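Uncharacterized protein (Bacteroides eggerthii DSM 20697, PDB 4ECO) is of unknown function but, as a leucine-rich repeat solenoid, probably binds other proteins. Local coordinates at residues K318-E323 with L335-N340; A356-A361 with A370-F375; E451-G456 with K485-L490. All blocks are in the same frame, centred on the assembly; numbering follows the deposited sequence. Where two conformers were deposited one is given.

All three contacts knit the interior of a leucine-rich repeat solenoid, and they follow one another along the chain. Interactions 1 and 2 are direct neighbours, with centres about 11 Å apart. Strands 334-336 and 354-359 run parallel side by side, with probable backbone hydrogen bonds from Cys337 N to Asn359 O (2.9 Å) and from Asn359 N to Leu335 O (3.1 Å). The phenylalanines of the two contacts also meet: Phe320 CE2 lies 3.6 Å from Phe372 CZ. Interaction 3 stands apart, its centre about 23 Å from that of interaction 2 and about 33 Å from that of interaction 1. The sodium ligands Glu117 and Ser192 belong to none of them.

Interaction 1 of 3, residues K318-E323 with L335-N340; sequences KTFPVE and LECLYN
Phe320 meets Leu335 and Cys337 through apolar packing and a sulfur-aromatic contact, its ring tucked against the side chains that strand 334-336 and the turn after it send into the core. Phe320 and Leu335 approach from opposite directions, and the Leu335 methyl CD2 reaches CZ at 4.0 Å, nearly as close to CE2. In the sulfur-aromatic contact Cys337 SG is 3.7 Å from Phe320 CE1, and its direction from the ring centroid is oblique, 68° off the normal. With CG of Phe320 anti to the carbonyl carbon (chi1 -70°), the ring leans from its loop toward the strand. Trp295 of helix 288-300 packs on both Phe320 and Leu335.

Leu335, Cys337 and Asn340 occupy the leucine, leucine and asparagine positions of an LxLxxN leucine-rich repeat signature, cysteine standing in for the second leucine. As in the asparagine ladder of this fold, Asn340 points inward and bonds backbone groups of the turns.

No hydrogen bond crosses between the segments; those shaping the turn come from Asn340 and Glu336. Asn340 ND2 donates to Cys337 O at 3.0 Å, standing well above the carbonyl plane though the oxygen lies close to the amide plane. The same nitrogen also bonds Ile312 O, while Asn340 OD1 accepts from Leu317 N. Glu336 folds back so that OE1 takes the Leu338 N-H at 3.0 Å, and its OE2 accepts from Gly313 N.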
loop_
_atom_site.group_PDB
_atom_site.type_symbol
_atom_site.label_atom_id
_atom_site.label_comp_id
_atom_site.label_asym_id
_atom_site.label_seq_id
_atom_site.Cartn_x
_atom_site.Cartn_y
_atom_site.Cartn_z
ATOM N N LYS A 318 10.487 -3.426 16.453
ATOM C CA LYS A 318 11.008 -2.135 16.927
ATOM C C LYS A 318 12.179 -1.709 16.045
ATOM O O LYS A 318 12.491 -0.530 15.978
ATOM C CB LYS A 318 11.404 -2.171 18.414
ATOM C CG LYS A 318 10.219 -1.969 19.350
ATOM C CD LYS A 318 10.624 -2.274 20.769
ATOM C CE LYS A 318 9.438 -2.505 21.668
ATOM N NZ LYS A 318 9.822 -3.284 22.885
ATOM N N THR A 319 12.786 -2.665 15.331
ATOM C CA THR A 319 13.896 -2.437 14.392
ATOM C C THR A 319 14.014 -3.665 13.477
ATOM O O THR A 319 13.336 -4.667 13.693
ATOM C CB THR A 319 15.239 -2.123 15.139
ATOM O OG1 THR A 319 16.206 -1.555 14.236
ATOM C CG2 THR A 319 15.824 -3.335 15.847
ATOM N N PHE A 320 14.884 -3.563 12.464
ATOM C CA PHE A 320 15.215 -4.611 11.502
ATOM C C PHE A 320 16.385 -5.414 11.992
ATOM O O PHE A 320 17.161 -4.881 12.794
ATOM C CB PHE A 320 15.605 -3.976 10.136
ATOM C CG PHE A 320 14.548 -3.298 9.300
ATOM C CD1 PHE A 320 13.207 -3.339 9.670
ATOM C CD2 PHE A 320 14.887 -2.648 8.124
ATOM C CE1 PHE A 320 12.233 -2.737 8.884
ATOM C CE2 PHE A 320 13.909 -2.039 7.341
ATOM C CZ PHE A 320 12.587 -2.090 7.726
ATOM N N PRO A 321 16.641 -6.627 11.423
ATOM C CA PRO A 321 17.889 -7.341 11.741
ATOM C C PRO A 321 19.138 -6.513 11.360
ATOM O O PRO A 321 19.037 -5.539 10.590
ATOM C CB PRO A 321 17.785 -8.596 10.868
ATOM C CG PRO A 321 16.330 -8.774 10.640
ATOM C CD PRO A 321 15.852 -7.390 10.433
ATOM N N VAL A 322 20.309 -6.907 11.886
ATOM C CA VAL A 322 21.625 -6.282 11.659
ATOM C C VAL A 322 21.905 -6.131 10.136
ATOM O O VAL A 322 21.515 -7.014 9.353
ATOM C CB VAL A 322 22.711 -7.136 12.358
ATOM C CG1 VAL A 322 24.118 -6.600 12.094
ATOM C CG2 VAL A 322 22.441 -7.228 13.858
ATOM N N GLU A 323 22.581 -4.997 9.737
ATOM C CA GLU A 323 22.938 -4.668 8.350
ATOM C C GLU A 323 23.592 -5.858 7.632
ATOM O O GLU A 323 23.214 -6.148 6.498
ATOM C CB GLU A 323 23.881 -3.446 8.285
ATOM C CG GLU A 323 23.310 -2.157 8.868
ATOM C CD GLU A 323 23.761 -0.853 8.232
ATOM O OE1 GLU A 323 24.623 -0.885 7.323
ATOM O OE2 GLU A 323 23.216 0.204 8.621
ATOM N N LEU A 335 9.251 -4.901 0.200
ATOM C CA LEU A 335 9.199 -4.874 1.658
ATOM C C LEU A 335 8.115 -3.929 2.116
ATOM O O LEU A 335 8.058 -2.777 1.638
ATOM C CB LEU A 335 10.558 -4.477 2.252
ATOM C CG LEU A 335 10.661 -4.369 3.768
ATOM C CD1 LEU A 335 10.418 -5.742 4.461
ATOM C CD2 LEU A 335 11.991 -3.780 4.155
ATOM N N GLU A 336 7.237 -4.423 3.018
ATOM C CA GLU A 336 6.198 -3.596 3.626
ATOM C C GLU A 336 6.208 -3.907 5.130
ATOM O O GLU A 336 6.263 -5.084 5.522
ATOM C CB GLU A 336 4.795 -3.735 2.953
ATOM C CG GLU A 336 3.914 -4.941 3.299
ATOM C CD GLU A 336 3.188 -4.929 4.635
ATOM O OE1 GLU A 336 3.063 -3.845 5.246
ATOM O OE2 GLU A 336 2.735 -6.011 5.070
ATOM N N CYS A 337 6.232 -2.836 5.963
ATOM C CA CYS A 337 6.239 -2.908 7.430
ATOM C C CYS A 337 5.160 -1.986 8.009
ATOM O O CYS A 337 5.356 -1.424 9.092
ATOM C CB CYS A 337 7.611 -2.567 8.004
ATOM S SG CYS A 337 8.986 -3.422 7.217
ATOM N N LEU A 338 4.031 -1.831 7.302
ATOM C CA LEU A 338 2.909 -1.029 7.772
ATOM C C LEU A 338 2.493 -1.418 9.178
ATOM O O LEU A 338 2.435 -2.605 9.490
ATOM C CB LEU A 338 1.709 -1.203 6.843
ATOM C CG LEU A 338 1.730 -0.460 5.523
ATOM C CD1 LEU A 338 0.801 -1.133 4.536
ATOM C CD2 LEU A 338 1.273 0.961 5.701
ATOM N N TYR A 339 2.239 -0.434 10.032
ATOM C CA TYR A 339 1.746 -0.602 11.392
ATOM C C TYR A 339 2.596 -1.573 12.200
ATOM O O TYR A 339 2.151 -2.659 12.592
ATOM C CB TYR A 339 0.271 -1.053 11.399
ATOM C CG TYR A 339 -0.636 -0.179 10.571
ATOM C CD1 TYR A 339 -1.168 0.994 11.089
ATOM C CD2 TYR A 339 -0.969 -0.527 9.270
ATOM C CE1 TYR A 339 -2.024 1.798 10.331
ATOM C CE2 TYR A 339 -1.821 0.269 8.502
ATOM C CZ TYR A 339 -2.353 1.428 9.040
ATOM O OH TYR A 339 -3.203 2.203 8.287
ATOM N N ASN A 340 3.829 -1.161 12.449
ATOM C CA ASN A 340 4.770 -1.858 13.314
ATOM C C ASN A 340 5.131 -0.861 14.416
ATOM O O ASN A 340 4.393 0.106 14.606
ATOM C CB ASN A 340 5.985 -2.391 12.524
ATOM C CG ASN A 340 5.831 -3.800 11.994
ATOM O OD1 ASN A 340 6.175 -4.776 12.671
ATOM N ND2 ASN A 340 5.386 -3.935 10.745
#

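Interaction 2 of 3, residues A356-A361 with A370-F375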
loop_
_atom_site.group_PDB
_atom_site.type_symbol
_atom_site.label_atom_id
_atom_site.label_comp_id
_atom_site.label_asym_id
_atom_site.label_seq_id
_atom_site.Cartn_x
_atom_site.Cartn_y
_atom_site.Cartn_z
ATOM N N ALA A 356 11.423 -2.669 -5.661
ATOM C CA ALA A 356 10.360 -2.246 -6.584
ATOM C C ALA A 356 9.180 -1.664 -5.781
ATOM O O ALA A 356 8.445 -0.800 -6.260
ATOM C CB ALA A 356 9.904 -3.421 -7.424
ATOM N N SER A 357 9.029 -2.140 -4.537
ATOM C CA SER A 357 8.036 -1.696 -3.565
ATOM C C SER A 357 8.703 -1.453 -2.249
ATOM O O SER A 357 9.526 -2.250 -1.842
ATOM C CB SER A 357 6.920 -2.735 -3.404
ATOM O OG SER A 357 5.961 -2.719 -4.452
ATOM N N LEU A 358 8.335 -0.379 -1.574
ATOM C CA LEU A 358 8.779 -0.064 -0.219
ATOM C C LEU A 358 7.685 0.748 0.454
ATOM O O LEU A 358 7.212 1.746 -0.073
ATOM C CB LEU A 358 10.142 0.639 -0.171
ATOM C CG LEU A 358 10.729 0.960 1.209
ATOM C CD1 LEU A 358 11.062 -0.316 1.997
ATOM C CD2 LEU A 358 11.942 1.849 1.072
ATOM N N ASN A 359 7.215 0.244 1.572
ATOM C CA ASN A 359 6.174 0.891 2.351
ATOM C C ASN A 359 6.484 0.695 3.839
ATOM O O ASN A 359 6.355 -0.413 4.349
ATOM C CB ASN A 359 4.793 0.350 1.967
ATOM C CG ASN A 359 3.654 1.261 2.370
ATOM O OD1 ASN A 359 3.567 1.731 3.526
ATOM N ND2 ASN A 359 2.759 1.541 1.407
ATOM N N LEU A 360 6.959 1.776 4.503
ATOM C CA LEU A 360 7.349 1.805 5.923
ATOM C C LEU A 360 6.382 2.687 6.733
ATOM O O LEU A 360 6.698 3.090 7.859
ATOM C CB LEU A 360 8.792 2.330 6.041
ATOM C CG LEU A 360 9.892 1.533 5.306
ATOM C CD1 LEU A 360 11.219 2.251 5.353
ATOM C CD2 LEU A 360 10.046 0.133 5.872
ATOM N N ALA A 361 5.183 2.959 6.169
ATOM C CA ALA A 361 4.235 3.853 6.795
ATOM C C ALA A 361 3.730 3.314 8.129
ATOM O O ALA A 361 3.730 2.105 8.363
ATOM C CB ALA A 361 3.073 4.137 5.867
ATOM N N ALA A 370 21.799 6.503 4.655
ATOM C CA ALA A 370 22.330 6.867 3.335
ATOM C C ALA A 370 22.301 5.692 2.352
ATOM O O ALA A 370 22.003 5.893 1.165
ATOM C CB ALA A 370 23.753 7.378 3.480
ATOM N N ASN A 371 22.553 4.480 2.859
ATOM C CA ASN A 371 22.600 3.309 2.007
ATOM C C ASN A 371 21.437 2.367 2.254
ATOM O O ASN A 371 21.579 1.144 2.078
ATOM C CB ASN A 371 23.924 2.573 2.249
ATOM C CG ASN A 371 24.565 2.132 0.961
ATOM O OD1 ASN A 371 24.468 2.821 -0.068
ATOM N ND2 ASN A 371 25.287 1.000 0.993
ATOM N N PHE A 372 20.267 2.920 2.627
ATOM C CA PHE A 372 19.132 2.085 2.990
ATOM C C PHE A 372 18.862 0.996 1.944
ATOM O O PHE A 372 18.823 -0.186 2.312
ATOM C CB PHE A 372 17.873 2.893 3.251
ATOM C CG PHE A 372 16.782 1.990 3.761
ATOM C CD1 PHE A 372 16.888 1.381 5.016
ATOM C CD2 PHE A 372 15.676 1.693 2.969
ATOM C CE1 PHE A 372 15.900 0.503 5.474
ATOM C CE2 PHE A 372 14.680 0.821 3.432
ATOM C CZ PHE A 372 14.799 0.233 4.682
ATOM N N CYS A 373 18.729 1.387 0.649
ATOM C CA CYS A 373 18.484 0.463 -0.459
ATOM C C CYS A 373 18.669 1.145 -1.819
ATOM O O CYS A 373 18.816 2.363 -1.901
ATOM C CB CYS A 373 17.076 -0.113 -0.350
ATOM S SG CYS A 373 15.770 1.103 -0.637
ATOM N N GLY A 374 18.590 0.329 -2.872
ATOM C CA GLY A 374 18.568 0.743 -4.264
ATOM C C GLY A 374 17.142 0.572 -4.756
ATOM O O GLY A 374 16.258 0.206 -3.969
ATOM N N PHE A 375 16.888 0.849 -6.048
ATOM C CA PHE A 375 15.543 0.707 -6.600
ATOM C C PHE A 375 15.555 0.206 -8.058
ATOM O O PHE A 375 16.423 0.578 -8.839
ATOM C CB PHE A 375 14.771 2.046 -6.525
ATOM C CG PHE A 375 14.642 2.690 -5.158
ATOM C CD1 PHE A 375 13.617 2.329 -4.291
ATOM C CD2 PHE A 375 15.536 3.679 -4.749
ATOM C CE1 PHE A 375 13.521 2.906 -3.020
ATOM C CE2 PHE A 375 15.425 4.267 -3.487
ATOM C CZ PHE A 375 14.418 3.878 -2.634
#
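The carbonyl oxygen of Leu360, whose side chain reaches Phe372 across this contact, is gripped by two amides: ND2 of Asn363 and ND2 of Asn387 both donate to it. This buried backbone acceptor is thereby satisfied by the asparagine of its own turn and by one further along the chain. Just before it, Asn359 OD1 accepts the Ala361 N-H at 3.3 Å, a weak bond from the backbone two residues on.

Between the segments everything is apolar. Leu358 crosses the Phe372 side chain at a slant and brings its methyls to one corner of the ring: CD2 is 3.8 Å from CE2, at the edge and near the ring plane, and CD1 is 4.1 Å from the same carbon. Leu360 and Phe372 approach from opposite directions, and Leu360 CD1 lies 4.2 Å from Phe372 CZ, oblique to the ring.

Leu358, Leu360 and Asn363 fill the conserved places of the leucine-rich repeat LxLxxN signature. Phe372 comes from the return loop that closes the coil, so the contact joins the strand side of the solenoid to the opposite wall.

Phe372 extends across the interior because its CG is anti to the backbone N (chi1 -174°). Leu358 also uses CD2 to touch Cys373 SG, at a looser 4.3 Å. The rings of Phe372 and Phe349 pack edge-to-face.

Interaction 3 of 3, residues E451-G456 with K485-L490; sequences ELFSTG and KNTYLL
A polar join beside an apolar one links the carboxyl end of helix 451-454, through Phe453 and Gly456, to Asn486, Thr487 and Leu490 around the short 3-10 segment 487-489; both lie on the side of the solenoid away from its strand ladder. Asn486 ND2 donates to Gly456 O at 2.9 Å, with an N-H...O angle of 152°. The nitrogen stands above the carbonyl plane, whereas Gly456 O lies almost in the plane of the asparagine amide.

A water forms the second polar link, donating to Phe453 O at 2.7 Å and accepting from Asn486 N at 3.1 Å. Phe453 O also receives Gly456 N, at 3.0 Å, within a Schellman motif: the positive phi of Gly456 (77°) turns the chain out of the helix and presents its carbonyl to Asn486. One turn back, Thr455 OG1 donates to Glu451 O.

Such short helical pieces vary from coil to coil in leucine-rich repeats, while the leucines beneath them recur; Leu490 opens the conserved pattern that leads into strand 492-494.

On the apolar side, Phe453 CG lies anti to the carbonyl carbon (chi1 -60°), which carries the ring from the helix to Thr487 and Leu490. Phe453 CD1 is 3.7 Å from Thr487 CG2, which approaches obliquely to the ring. Leu490 crosses the Phe453 side chain at about a right angle and places CD2 4.1 Å from CE1. Both Phe453 and Leu490 rest on Ile462 of strand 461-463.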
loop_
_atom_site.group_PDB
_atom_site.type_symbol
_atom_site.label_atom_id
_atom_site.label_comp_id
_atom_site.label_asym_id
_atom_site.label_seq_id
_atom_site.Cartn_x
_atom_site.Cartn_y
_atom_site.Cartn_z
ATOM N N GLU A 451 15.969 22.800 -2.840
ATOM C CA GLU A 451 16.912 21.772 -3.272
ATOM C C GLU A 451 16.224 20.650 -4.094
ATOM O O GLU A 451 16.905 19.927 -4.804
ATOM C CB GLU A 451 17.659 21.183 -2.073
ATOM C CG GLU A 451 18.505 22.191 -1.306
ATOM C CD GLU A 451 17.855 23.000 -0.194
ATOM O OE1 GLU A 451 16.621 22.896 0.019
ATOM O OE2 GLU A 451 18.609 23.731 0.489
ATOM N N LEU A 452 14.892 20.542 -4.054
ATOM C CA LEU A 452 14.183 19.560 -4.874
ATOM C C LEU A 452 14.217 19.986 -6.320
ATOM O O LEU A 452 14.382 19.163 -7.219
ATOM C CB LEU A 452 12.717 19.409 -4.408
ATOM C CG LEU A 452 12.450 18.597 -3.143
ATOM C CD1 LEU A 452 11.011 18.763 -2.714
ATOM C CD2 LEU A 452 12.747 17.117 -3.363
ATOM N N PHE A 453 14.097 21.304 -6.527
ATOM C CA PHE A 453 14.036 21.963 -7.819
ATOM C C PHE A 453 15.442 22.275 -8.349
ATOM O O PHE A 453 15.683 22.043 -9.541
ATOM C CB PHE A 453 13.169 23.239 -7.703
ATOM C CG PHE A 453 11.765 22.888 -7.251
ATOM C CD1 PHE A 453 10.831 22.376 -8.152
ATOM C CD2 PHE A 453 11.410 22.953 -5.904
ATOM C CE1 PHE A 453 9.559 21.981 -7.720
ATOM C CE2 PHE A 453 10.140 22.547 -5.476
ATOM C CZ PHE A 453 9.227 22.063 -6.382
ATOM N N SER A 454 16.378 22.745 -7.494
ATOM C CA SER A 454 17.739 23.043 -7.959
ATOM C C SER A 454 18.452 21.768 -8.460
ATOM O O SER A 454 19.240 21.856 -9.385
ATOM C CB SER A 454 18.574 23.753 -6.892
ATOM O OG SER A 454 18.873 22.952 -5.766
ATOM N N THR A 455 18.109 20.591 -7.934
ATOM C CA THR A 455 18.704 19.319 -8.378
ATOM C C THR A 455 18.031 18.769 -9.647
ATOM O O THR A 455 18.524 17.790 -10.221
ATOM C CB THR A 455 18.633 18.286 -7.272
ATOM O OG1 THR A 455 17.275 18.172 -6.852
ATOM C CG2 THR A 455 19.534 18.644 -6.109
ATOM N N GLY A 456 16.932 19.408 -10.064
ATOM C CA GLY A 456 16.185 19.061 -11.262
ATOM C C GLY A 456 15.307 17.839 -11.124
ATOM O O GLY A 456 15.295 16.980 -12.010
ATOM N N LYS A 485 16.315 23.175 -14.736
ATOM C CA LYS A 485 16.060 22.239 -15.825
ATOM C C LYS A 485 14.578 21.794 -15.925
ATOM O O LYS A 485 14.037 21.816 -17.034
ATOM C CB LYS A 485 16.957 20.985 -15.671
ATOM C CG LYS A 485 16.799 19.940 -16.786
ATOM C CD LYS A 485 17.439 18.579 -16.470
ATOM C CE LYS A 485 17.355 17.635 -17.657
ATOM N NZ LYS A 485 16.386 16.513 -17.459
ATOM N N ASN A 486 13.935 21.398 -14.812
ATOM C CA ASN A 486 12.611 20.800 -14.905
ATOM C C ASN A 486 11.460 21.534 -14.192
ATOM O O ASN A 486 10.360 20.978 -14.167
ATOM C CB ASN A 486 12.686 19.382 -14.321
ATOM C CG ASN A 486 13.345 18.385 -15.233
ATOM O OD1 ASN A 486 13.140 18.382 -16.451
ATOM N ND2 ASN A 486 14.097 17.468 -14.658
ATOM N N THR A 487 11.653 22.761 -13.674
ATOM C CA THR A 487 10.558 23.473 -12.987
ATOM C C THR A 487 9.353 23.748 -13.926
ATOM O O THR A 487 8.240 23.934 -13.432
ATOM C CB THR A 487 11.035 24.772 -12.338
ATOM O OG1 THR A 487 11.896 25.449 -13.236
ATOM C CG2 THR A 487 11.778 24.534 -11.061
ATOM N N TYR A 488 9.554 23.696 -15.250
ATOM C CA TYR A 488 8.506 23.907 -16.249
ATOM C C TYR A 488 7.456 22.789 -16.163
ATOM O O TYR A 488 6.322 22.997 -16.591
ATOM C CB TYR A 488 9.103 23.995 -17.675
ATOM C CG TYR A 488 9.589 22.673 -18.246
ATOM C CD1 TYR A 488 10.865 22.194 -17.964
ATOM C CD2 TYR A 488 8.775 21.907 -19.075
ATOM C CE1 TYR A 488 11.302 20.968 -18.461
ATOM C CE2 TYR A 488 9.203 20.680 -19.583
ATOM C CZ TYR A 488 10.469 20.218 -19.276
ATOM O OH TYR A 488 10.881 19.003 -19.763
ATOM N N LEU A 489 7.831 21.624 -15.598
ATOM C CA LEU A 489 6.957 20.461 -15.384
ATOM C C LEU A 489 5.941 20.635 -14.255
ATOM O O LEU A 489 4.949 19.917 -14.245
ATOM C CB LEU A 489 7.789 19.209 -15.052
ATOM C CG LEU A 489 8.737 18.675 -16.123
ATOM C CD1 LEU A 489 9.678 17.678 -15.531
ATOM C CD2 LEU A 489 7.970 18.026 -17.264
ATOM N N LEU A 490 6.200 21.526 -13.281
ATOM C CA LEU A 490 5.343 21.720 -12.108
ATOM C C LEU A 490 3.986 22.302 -12.500
ATOM O O LEU A 490 3.887 23.490 -12.836
ATOM C CB LEU A 490 6.044 22.625 -11.070
ATOM C CG LEU A 490 5.423 22.651 -9.667
ATOM C CD1 LEU A 490 5.567 21.288 -8.976
ATOM C CD2 LEU A 490 6.061 23.732 -8.832
HETATM O O HOH W 1 14.072 21.585 -11.712
#